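Local coordinates for putative cell adhesion protein (Parabacteroides distasonis, PDB 3LIU) that probably serves as a fimbrillin-type subunit of pili in a gut bacterium, with an inferred role in cell adhesion, at residues 82-88 and 129-135; 332-336 and 381-385; 207-212 and 285-291. All coordinates share one frame; numbering follows the deposited sequence. Where two conformers were deposited one is given.

Contact 1: 82-88 and 129-135; sequences GEAHVVV and SKVLDVT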
loop_
_atom_site.group_PDB
_atom_site.type_symbol
_atom_site.label_atom_id
_atom_site.label_comp_id
_atom_site.label_asym_id
_atom_site.label_seq_id
_atom_site.Cartn_x
_atom_site.Cartn_y
_atom_site.Cartn_z
ATOM N N GLY A 82 24.388 23.427 -9.555
ATOM C CA GLY A 82 24.588 23.428 -8.106
ATOM C C GLY A 82 24.160 22.142 -7.460
ATOM O O GLY A 82 23.642 21.203 -8.123
ATOM N N GLU A 83 24.418 22.071 -6.156
ATOM C CA GLU A 83 24.024 20.927 -5.379
ATOM C C GLU A 83 22.516 20.958 -5.221
ATOM O O GLU A 83 21.947 22.014 -5.009
ATOM C CB GLU A 83 24.707 20.897 -4.010
ATOM C CG GLU A 83 24.514 19.558 -3.305
ATOM C CD GLU A 83 25.367 19.403 -2.045
ATOM O OE1 GLU A 83 26.187 20.306 -1.729
ATOM O OE2 GLU A 83 25.205 18.370 -1.374
ATOM N N ALA A 84 21.890 19.790 -5.368
ATOM C CA ALA A 84 20.451 19.671 -5.283
ATOM C C ALA A 84 20.010 18.341 -4.704
ATOM O O ALA A 84 20.735 17.331 -4.758
ATOM C CB ALA A 84 19.799 19.900 -6.662
ATOM N N HIS A 85 18.798 18.362 -4.163
ATOM C CA HIS A 85 18.112 17.184 -3.698
ATOM C C HIS A 85 17.019 16.840 -4.719
ATOM O O HIS A 85 16.258 17.703 -5.122
ATOM C CB HIS A 85 17.560 17.411 -2.311
ATOM C CG HIS A 85 18.608 17.460 -1.248
ATOM N ND1 HIS A 85 18.791 18.553 -0.435
ATOM C CD2 HIS A 85 19.541 16.553 -0.872
ATOM C CE1 HIS A 85 19.785 18.319 0.401
ATOM N NE2 HIS A 85 20.267 17.117 0.149
ATOM N N VAL A 86 17.012 15.588 -5.172
ATOM C CA VAL A 86 16.173 15.124 -6.275
ATOM C C VAL A 86 15.371 13.934 -5.803
ATOM O O VAL A 86 15.922 13.034 -5.196
ATOM C CB VAL A 86 17.046 14.688 -7.448
ATOM C CG1 VAL A 86 16.226 14.170 -8.597
ATOM C CG2 VAL A 86 17.951 15.843 -7.889
ATOM N N VAL A 87 14.075 13.949 -6.099
ATOM C CA VAL A 87 13.188 12.835 -5.812
ATOM C C VAL A 87 12.295 12.576 -7.037
ATOM O O VAL A 87 11.886 13.497 -7.746
ATOM C CB VAL A 87 12.372 13.065 -4.497
ATOM C CG1 VAL A 87 11.699 14.452 -4.478
ATOM C CG2 VAL A 87 11.338 11.943 -4.276
ATOM N N VAL A 88 12.013 11.310 -7.293
ATOM C CA VAL A 88 11.258 10.912 -8.441
ATOM C C VAL A 88 10.020 10.200 -7.953
ATOM O O VAL A 88 10.105 9.302 -7.103
ATOM C CB VAL A 88 12.089 9.949 -9.302
ATOM C CG1 VAL A 88 11.313 9.494 -10.557
ATOM C CG2 VAL A 88 13.402 10.615 -9.665
ATOM N N SER A 129 11.234 7.196 -5.413
ATOM C CA SER A 129 12.631 7.006 -5.062
ATOM C C SER A 129 12.909 7.601 -3.704
ATOM O O SER A 129 12.064 8.262 -3.128
ATOM C CB SER A 129 13.503 7.714 -6.094
ATOM O OG SER A 129 13.518 9.133 -5.906
ATOM N N LYS A 130 14.109 7.372 -3.205
ATOM C CA LYS A 130 14.595 8.103 -2.031
ATOM C C LYS A 130 15.002 9.475 -2.469
ATOM O O LYS A 130 15.022 9.759 -3.676
ATOM C CB LYS A 130 15.786 7.393 -1.427
ATOM C CG LYS A 130 17.112 7.508 -2.217
ATOM C CD LYS A 130 18.261 6.875 -1.410
ATOM C CE LYS A 130 19.500 6.528 -2.246
ATOM N NZ LYS A 130 20.639 6.336 -1.288
ATOM N N VAL A 131 15.384 10.322 -1.515
ATOM C CA VAL A 131 15.910 11.626 -1.858
ATOM C C VAL A 131 17.390 11.507 -2.223
ATOM O O VAL A 131 18.154 10.982 -1.434
ATOM C CB VAL A 131 15.722 12.651 -0.703
ATOM C CG1 VAL A 131 16.368 13.978 -1.041
ATOM C CG2 VAL A 131 14.227 12.871 -0.408
ATOM N N LEU A 132 17.755 11.961 -3.422
ATOM C CA LEU A 132 19.130 11.888 -3.943
ATOM C C LEU A 132 19.842 13.195 -3.695
ATOM O O LEU A 132 19.228 14.262 -3.731
ATOM C CB LEU A 132 19.127 11.608 -5.468
ATOM C CG LEU A 132 18.244 10.434 -5.923
ATOM C CD1 LEU A 132 18.220 10.246 -7.446
ATOM C CD2 LEU A 132 18.742 9.186 -5.277
ATOM N N ASP A 133 21.130 13.125 -3.418
ATOM C CA ASP A 133 21.953 14.322 -3.331
ATOM C C ASP A 133 22.977 14.340 -4.470
ATOM O O ASP A 133 23.822 13.474 -4.525
ATOM C CB ASP A 133 22.658 14.372 -1.963
ATOM C CG ASP A 133 23.581 15.580 -1.830
ATOM O OD1 ASP A 133 23.121 16.720 -2.076
ATOM O OD2 ASP A 133 24.760 15.389 -1.481
ATOM N N VAL A 134 22.927 15.331 -5.338
ATOM C CA VAL A 134 23.814 15.420 -6.484
ATOM C C VAL A 134 24.326 16.845 -6.691
ATOM O O VAL A 134 23.728 17.822 -6.217
ATOM C CB VAL A 134 23.099 14.965 -7.782
ATOM C CG1 VAL A 134 22.637 13.517 -7.648
ATOM C CG2 VAL A 134 21.941 15.906 -8.142
ATOM N N THR A 135 25.441 16.968 -7.395
ATOM C CA THR A 135 25.915 18.294 -7.827
ATOM C C THR A 135 25.776 18.409 -9.337
ATOM O O THR A 135 26.420 17.683 -10.098
ATOM C CB THR A 135 27.342 18.569 -7.352
ATOM O OG1 THR A 135 27.349 18.456 -5.932
ATOM C CG2 THR A 135 27.834 19.996 -7.781
#

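Contact 2: 332-336 and 381-385; sequences YYAIP and TNVSA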
loop_
_atom_site.group_PDB
_atom_site.type_symbol
_atom_site.label_atom_id
_atom_site.label_comp_id
_atom_site.label_asym_id
_atom_site.label_seq_id
_atom_site.Cartn_x
_atom_site.Cartn_y
_atom_site.Cartn_z
ATOM N N TYR A 332 -18.846 -14.287 9.794
ATOM C CA TYR A 332 -17.658 -13.464 9.604
ATOM C C TYR A 332 -16.490 -13.856 10.509
ATOM O O TYR A 332 -16.653 -14.236 11.693
ATOM C CB TYR A 332 -17.952 -11.983 9.869
ATOM C CG TYR A 332 -18.913 -11.343 8.945
ATOM C CD1 TYR A 332 -18.483 -10.757 7.768
ATOM C CD2 TYR A 332 -20.282 -11.300 9.246
ATOM C CE1 TYR A 332 -19.374 -10.152 6.919
ATOM C CE2 TYR A 332 -21.188 -10.715 8.372
ATOM C CZ TYR A 332 -20.727 -10.132 7.208
ATOM O OH TYR A 332 -21.616 -9.549 6.306
ATOM N N TYR A 333 -15.302 -13.688 9.940
ATOM C CA TYR A 333 -14.026 -13.914 10.606
ATOM C C TYR A 333 -13.076 -12.762 10.214
ATOM O O TYR A 333 -12.784 -12.550 9.003
ATOM C CB TYR A 333 -13.430 -15.241 10.165
ATOM C CG TYR A 333 -14.331 -16.441 10.366
ATOM C CD1 TYR A 333 -15.270 -16.782 9.413
ATOM C CD2 TYR A 333 -14.237 -17.237 11.517
ATOM C CE1 TYR A 333 -16.102 -17.898 9.565
ATOM C CE2 TYR A 333 -15.061 -18.334 11.700
ATOM C CZ TYR A 333 -15.988 -18.673 10.688
ATOM O OH TYR A 333 -16.810 -19.755 10.828
ATOM N N ALA A 334 -12.645 -11.994 11.215
ATOM C CA ALA A 334 -11.795 -10.827 11.011
ATOM C C ALA A 334 -10.381 -11.041 11.528
ATOM O O ALA A 334 -10.214 -11.592 12.617
ATOM C CB ALA A 334 -12.429 -9.606 11.704
ATOM N N ILE A 335 -9.406 -10.518 10.793
ATOM C CA ILE A 335 -7.970 -10.673 11.029
ATOM C C ILE A 335 -7.270 -9.333 10.972
ATOM O O ILE A 335 -7.308 -8.670 9.939
ATOM C CB ILE A 335 -7.371 -11.535 9.853
ATOM C CG1 ILE A 335 -7.889 -12.960 9.962
ATOM C CG2 ILE A 335 -5.874 -11.532 9.783
ATOM C CD1 ILE A 335 -8.004 -13.441 11.359
ATOM N N PRO A 336 -6.569 -8.944 12.042
ATOM C CA PRO A 336 -5.712 -7.777 11.912
ATOM C C PRO A 336 -4.448 -8.103 11.130
ATOM O O PRO A 336 -3.630 -8.898 11.589
ATOM C CB PRO A 336 -5.405 -7.387 13.361
ATOM C CG PRO A 336 -5.860 -8.542 14.201
ATOM C CD PRO A 336 -6.414 -9.611 13.341
ATOM N N THR A 381 -13.375 -16.024 18.350
ATOM C CA THR A 381 -13.055 -15.656 16.971
ATOM C C THR A 381 -13.215 -16.881 16.036
ATOM O O THR A 381 -13.704 -16.758 14.922
ATOM C CB THR A 381 -11.613 -15.109 16.869
ATOM O OG1 THR A 381 -10.702 -16.127 17.292
ATOM C CG2 THR A 381 -11.397 -13.846 17.757
ATOM N N ASN A 382 -12.816 -18.049 16.525
ATOM C CA ASN A 382 -12.868 -19.331 15.771
ATOM C C ASN A 382 -12.094 -19.333 14.454
ATOM O O ASN A 382 -12.416 -20.084 13.510
ATOM C CB ASN A 382 -14.322 -19.783 15.560
ATOM C CG ASN A 382 -14.934 -20.328 16.827
ATOM O OD1 ASN A 382 -14.222 -20.850 17.674
ATOM N ND2 ASN A 382 -16.242 -20.218 16.962
ATOM N N VAL A 383 -11.032 -18.532 14.420
ATOM C CA VAL A 383 -10.165 -18.447 13.263
ATOM C C VAL A 383 -8.725 -18.302 13.726
ATOM O O VAL A 383 -8.442 -17.668 14.715
ATOM C CB VAL A 383 -10.570 -17.307 12.307
ATOM C CG1 VAL A 383 -10.503 -15.929 12.984
ATOM C CG2 VAL A 383 -9.723 -17.358 11.026
ATOM N N SER A 384 -7.839 -18.986 13.030
ATOM C CA SER A 384 -6.403 -18.878 13.224
ATOM C C SER A 384 -5.831 -18.415 11.872
ATOM O O SER A 384 -6.301 -18.872 10.804
ATOM C CB SER A 384 -5.861 -20.247 13.622
ATOM O OG SER A 384 -4.468 -20.271 13.521
ATOM N N ALA A 385 -4.908 -17.454 11.904
ATOM C CA ALA A 385 -4.343 -16.898 10.690
ATOM C C ALA A 385 -2.826 -17.007 10.655
ATOM O O ALA A 385 -2.173 -16.802 11.640
ATOM C CB ALA A 385 -4.748 -15.424 10.534
HETATM O O HOH W 1 -15.300 -14.805 14.020
#

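Contact 3: 207-212 and 285-291; sequences SAKGVS and YENTKGE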
loop_
_atom_site.group_PDB
_atom_site.type_symbol
_atom_site.label_atom_id
_atom_site.label_comp_id
_atom_site.label_asym_id
_atom_site.label_seq_id
_atom_site.Cartn_x
_atom_site.Cartn_y
_atom_site.Cartn_z
ATOM N N SER A 207 -10.656 -0.445 7.710
ATOM C CA SER A 207 -9.570 0.383 8.220
ATOM C C SER A 207 -8.309 0.399 7.367
ATOM O O SER A 207 -7.202 0.369 7.891
ATOM C CB SER A 207 -9.204 0.022 9.672
ATOM O OG SER A 207 -10.342 0.179 10.504
ATOM N N ALA A 208 -8.490 0.521 6.049
ATOM C CA ALA A 208 -7.394 0.804 5.115
ATOM C C ALA A 208 -7.139 2.301 5.198
ATOM O O ALA A 208 -8.074 3.085 5.001
ATOM C CB ALA A 208 -7.813 0.411 3.663
ATOM N N LYS A 209 -5.918 2.716 5.521
ATOM C CA LYS A 209 -5.605 4.139 5.437
ATOM C C LYS A 209 -5.716 4.547 3.975
ATOM O O LYS A 209 -5.130 3.922 3.087
ATOM C CB LYS A 209 -4.265 4.469 6.052
ATOM C CG LYS A 209 -4.338 4.510 7.566
ATOM C CD LYS A 209 -3.154 5.121 8.233
ATOM C CE LYS A 209 -3.378 5.234 9.759
ATOM N NZ LYS A 209 -2.217 5.770 10.495
ATOM N N GLY A 210 -6.534 5.563 3.720
ATOM C CA GLY A 210 -6.790 5.973 2.357
ATOM C C GLY A 210 -5.959 7.139 1.922
ATOM O O GLY A 210 -6.130 7.642 0.811
ATOM N N VAL A 211 -5.058 7.577 2.807
ATOM C CA VAL A 211 -4.102 8.653 2.515
ATOM C C VAL A 211 -2.696 8.214 2.923
ATOM O O VAL A 211 -2.519 7.391 3.833
ATOM C CB VAL A 211 -4.411 9.980 3.241
ATOM C CG1 VAL A 211 -5.689 10.656 2.731
ATOM C CG2 VAL A 211 -4.471 9.760 4.788
ATOM N N SER A 212 -1.706 8.794 2.243
ATOM C CA SER A 212 -0.265 8.499 2.443
ATOM C C SER A 212 0.574 9.687 1.986
ATOM O O SER A 212 0.156 10.478 1.131
ATOM C CB SER A 212 0.163 7.245 1.645
ATOM O OG SER A 212 1.588 7.000 1.684
ATOM N N TYR A 285 -2.702 1.673 1.598
ATOM C CA TYR A 285 -1.514 2.424 2.025
ATOM C C TYR A 285 -1.038 1.878 3.387
ATOM O O TYR A 285 -1.711 1.033 4.030
ATOM C CB TYR A 285 -1.786 3.945 2.099
ATOM C CG TYR A 285 -2.014 4.675 0.772
ATOM C CD1 TYR A 285 -1.270 4.374 -0.361
ATOM C CD2 TYR A 285 -2.943 5.707 0.677
ATOM C CE1 TYR A 285 -1.450 5.039 -1.544
ATOM C CE2 TYR A 285 -3.126 6.410 -0.543
ATOM C CZ TYR A 285 -2.394 6.062 -1.627
ATOM O OH TYR A 285 -2.554 6.669 -2.845
ATOM N N GLU A 286 0.087 2.406 3.854
ATOM C CA GLU A 286 0.627 1.974 5.139
ATOM C C GLU A 286 -0.325 2.287 6.267
ATOM O O GLU A 286 -0.996 3.324 6.285
ATOM C CB GLU A 286 1.984 2.621 5.450
ATOM C CG GLU A 286 3.082 2.282 4.448
ATOM C CD GLU A 286 4.487 2.582 4.961
ATOM O OE1 GLU A 286 4.673 3.654 5.582
ATOM O OE2 GLU A 286 5.413 1.771 4.670
ATOM N N ASN A 287 -0.390 1.344 7.188
ATOM C CA ASN A 287 -1.046 1.503 8.458
ATOM C C ASN A 287 -0.376 0.595 9.507
ATOM O O ASN A 287 -0.485 -0.641 9.447
ATOM C CB ASN A 287 -2.520 1.164 8.348
ATOM C CG ASN A 287 -3.266 1.419 9.657
ATOM O OD1 ASN A 287 -2.668 1.884 10.616
ATOM N ND2 ASN A 287 -4.554 1.065 9.711
ATOM N N THR A 288 0.377 1.210 10.388
ATOM C CA THR A 288 0.991 0.533 11.524
ATOM C C THR A 288 0.442 1.070 12.806
ATOM O O THR A 288 0.484 0.398 13.825
ATOM C CB THR A 288 2.533 0.679 11.541
ATOM O OG1 THR A 288 2.891 2.039 11.798
ATOM C CG2 THR A 288 3.100 0.230 10.186
ATOM N N LYS A 289 -0.074 2.294 12.784
ATOM C CA LYS A 289 -0.565 2.896 14.032
ATOM C C LYS A 289 -2.034 2.625 14.346
ATOM O O LYS A 289 -2.397 2.572 15.505
ATOM C CB LYS A 289 -0.251 4.392 14.072
ATOM C CG LYS A 289 1.272 4.616 14.170
ATOM C CD LYS A 289 1.650 6.052 13.962
ATOM C CE LYS A 289 3.179 6.264 13.926
ATOM N NZ LYS A 289 3.470 7.731 14.151
ATOM N N GLY A 290 -2.879 2.465 13.336
ATOM C CA GLY A 290 -4.296 2.130 13.568
ATOM C C GLY A 290 -5.005 3.073 14.533
ATOM O O GLY A 290 -5.760 2.631 15.373
ATOM N N GLU A 291 -4.758 4.372 14.418
ATOM C CA GLU A 291 -5.319 5.316 15.404
ATOM C C GLU A 291 -6.840 5.368 15.392
ATOM O O GLU A 291 -7.472 5.286 14.334
ATOM C CB GLU A 291 -4.776 6.735 15.235
ATOM C CG GLU A 291 -3.282 6.864 15.292
ATOM C CD GLU A 291 -2.673 6.843 13.876
ATOM O OE1 GLU A 291 -3.107 6.020 13.052
ATOM O OE2 GLU A 291 -1.817 7.698 13.587
HETATM O O HOH W 2 -4.042 0.421 5.193
HETATM O O HOH W 3 -0.719 6.100 5.491
HETATM O O HOH W 4 1.488 4.182 1.929
#

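Contact 1: 82-88 and 129-135
Val86 faces Leu132 across an antiparallel hydrogen-bonded pair, with Val86 N bound to Leu132 O at 3.0 Å and Leu132 N to Val86 O at 2.8 Å. On the same face of the sheet, Val86 CG2 reaches Val134 CG2 at 4.0 Å, the two side chains crossing at about a right angle. CG2 lies beside the backbone N of Val86, while CG1 is anti to that nitrogen (chi1 179°). These apolar residues look into the interior of the N-terminal beta domain, where Val48 and Leu21 also meet Val86, consistent with the transthyretin-like sandwich of the FimA family.

Ser129 lies where the regular pairing gives way. Its OG, folded back between backbone N and carbonyl carbon (chi1 76°), takes the Val88 N-H at 3.0 Å and donates to Lys130 O, while Ser129 N binds Val88 O at 2.9 Å. The hydroxyl thus both accepts and donates, taking an N-H that a backbone carbonyl would take in regular pairing.

On the other face, Asp133 brings OD1 to 2.7 Å from Glu83 OE2, the carboxylate planes turned 42° apart. At that separation one of the two acids probably carries a proton. The imidazole of His85 stands obliquely alongside, NE2 3.6 Å from Asp133 OD1, and Ile106 of helix 106-110 covers His85 and Val131.

Contact 2: 332-336 and 381-385
Tyr333 leans on the turn that leads into strand 383-391. Its CD2 lies 3.5 Å from Thr381 O and 3.8 Å from Val383 CB, and CE2 is 3.7 Å from Asn382 O, all three partners lying oblique to the ring. One side of the aromatic is thus lined by two successive backbone carbonyls and a branched apolar carbon. Farther along, Ile335 sends CD1 between two residues of the facing strand, 3.9 Å from Val383 CG1 and equally far from Ala385 CB. The valine methyl is turned in between its own backbone N and carbonyl carbon (chi1 61°), which places it between Tyr333 CB and the isoleucine tip.

No direct hydrogen bond joins the two segments. The axes of the short strand segments approach to 8.1 Å at 32°, consistent with two sheets packed face to face in a beta sandwich, here in the C-terminal part of the pilin-like chain. Alternate residues, Tyr333 with Ile335 and Val383 with Ala385, point into the interface, and Leu364 of strand 358-366 touches Ile335, Val383 and Ala385.

A water lies 2.8 Å from Tyr332 O and 2.7 Å from Thr381 O, close enough to bond to either carbonyl. Behind the first shell, Tyr333 OH is hydrogen-bonded to Gly368 O and Asn382 ND2 to Pro369 O, while the Asn382 backbone bonds to Ile367; one short loop thereby fixes both the ring and the turn. With an alanine at Tyr333, the Gly368 carbonyl would probably lose its hydroxyl partner and a gap would open beside Val383 and the Thr381 carbonyl.

Contact 3: 207-212 and 285-291
Lys209 sets out with CG anti to its own carbonyl carbon (chi1 -78°) and stays extended beyond CG, which carries NZ along the loop 285-291 to Glu291. Asn287 answers with its amide anti to the backbone N (chi1 -176°), laid across the lysine methylenes at about a right angle. Lys209 CD passes 3.4 Å from Glu286 O, CE comes to 3.5 Å from Asn287 OD1, and NZ ends in a salt bridge to Glu291 OE1 at 2.7 Å, on the syn lone pair of that oxygen. Glu291, bent at its second torsion, brings its carboxylate to the ammonium.

Both ends of the asparagine amide are used. ND2 donates to Ser207 O at 3.3 Å, nearly in the amide plane, while OD1 accepts from Gly290 N at 2.8 Å, an Asx motif that shapes the tight bend of the loop and holds the amide against rotation. The loop follows strand 282-284 and packs on strand 193-213, at the middle of this elongated, mostly beta chain. Lys209 NZ has further partners there, a second salt bridge to Glu224 and a hydrogen bond to Lys225 O.

At the other end Tyr285 takes Ser212 CB over one ring face in a CH-pi contact, 3.7 Å from the centroid and 19° off the normal. Gly210 O sits at the ring edge, 3.5 Å from CE2. The tyrosine hydroxyl is tied to Glu119. Three waters bridge the segments, one from Lys209 N to Tyr285 O, another between Val211 O and Glu286 O, and the third between Ser212 OG and Glu286 N.

In the fold
Contacts 1 and 2 lie on opposite sides of the centre of the elongated chain, their centres 45 Å apart and their nearest atoms about 27 Å apart. Contact 3 is the most central, about 9 Å from the chain centre; its own centre is 28 Å from contact 1 and 20 Å from contact 2, and none of the three touch. In sequence they follow one another without interleaving: contact 1 closes before contact 3 opens, and contact 3 before contact 2. Contact 1 pairs neighbouring strands within a sheet, contact 2 packs strands of separate sheets, and contact 3 anchors a long loop on strand 193-213, whose sheet also contains strand 326-336 of contact 2.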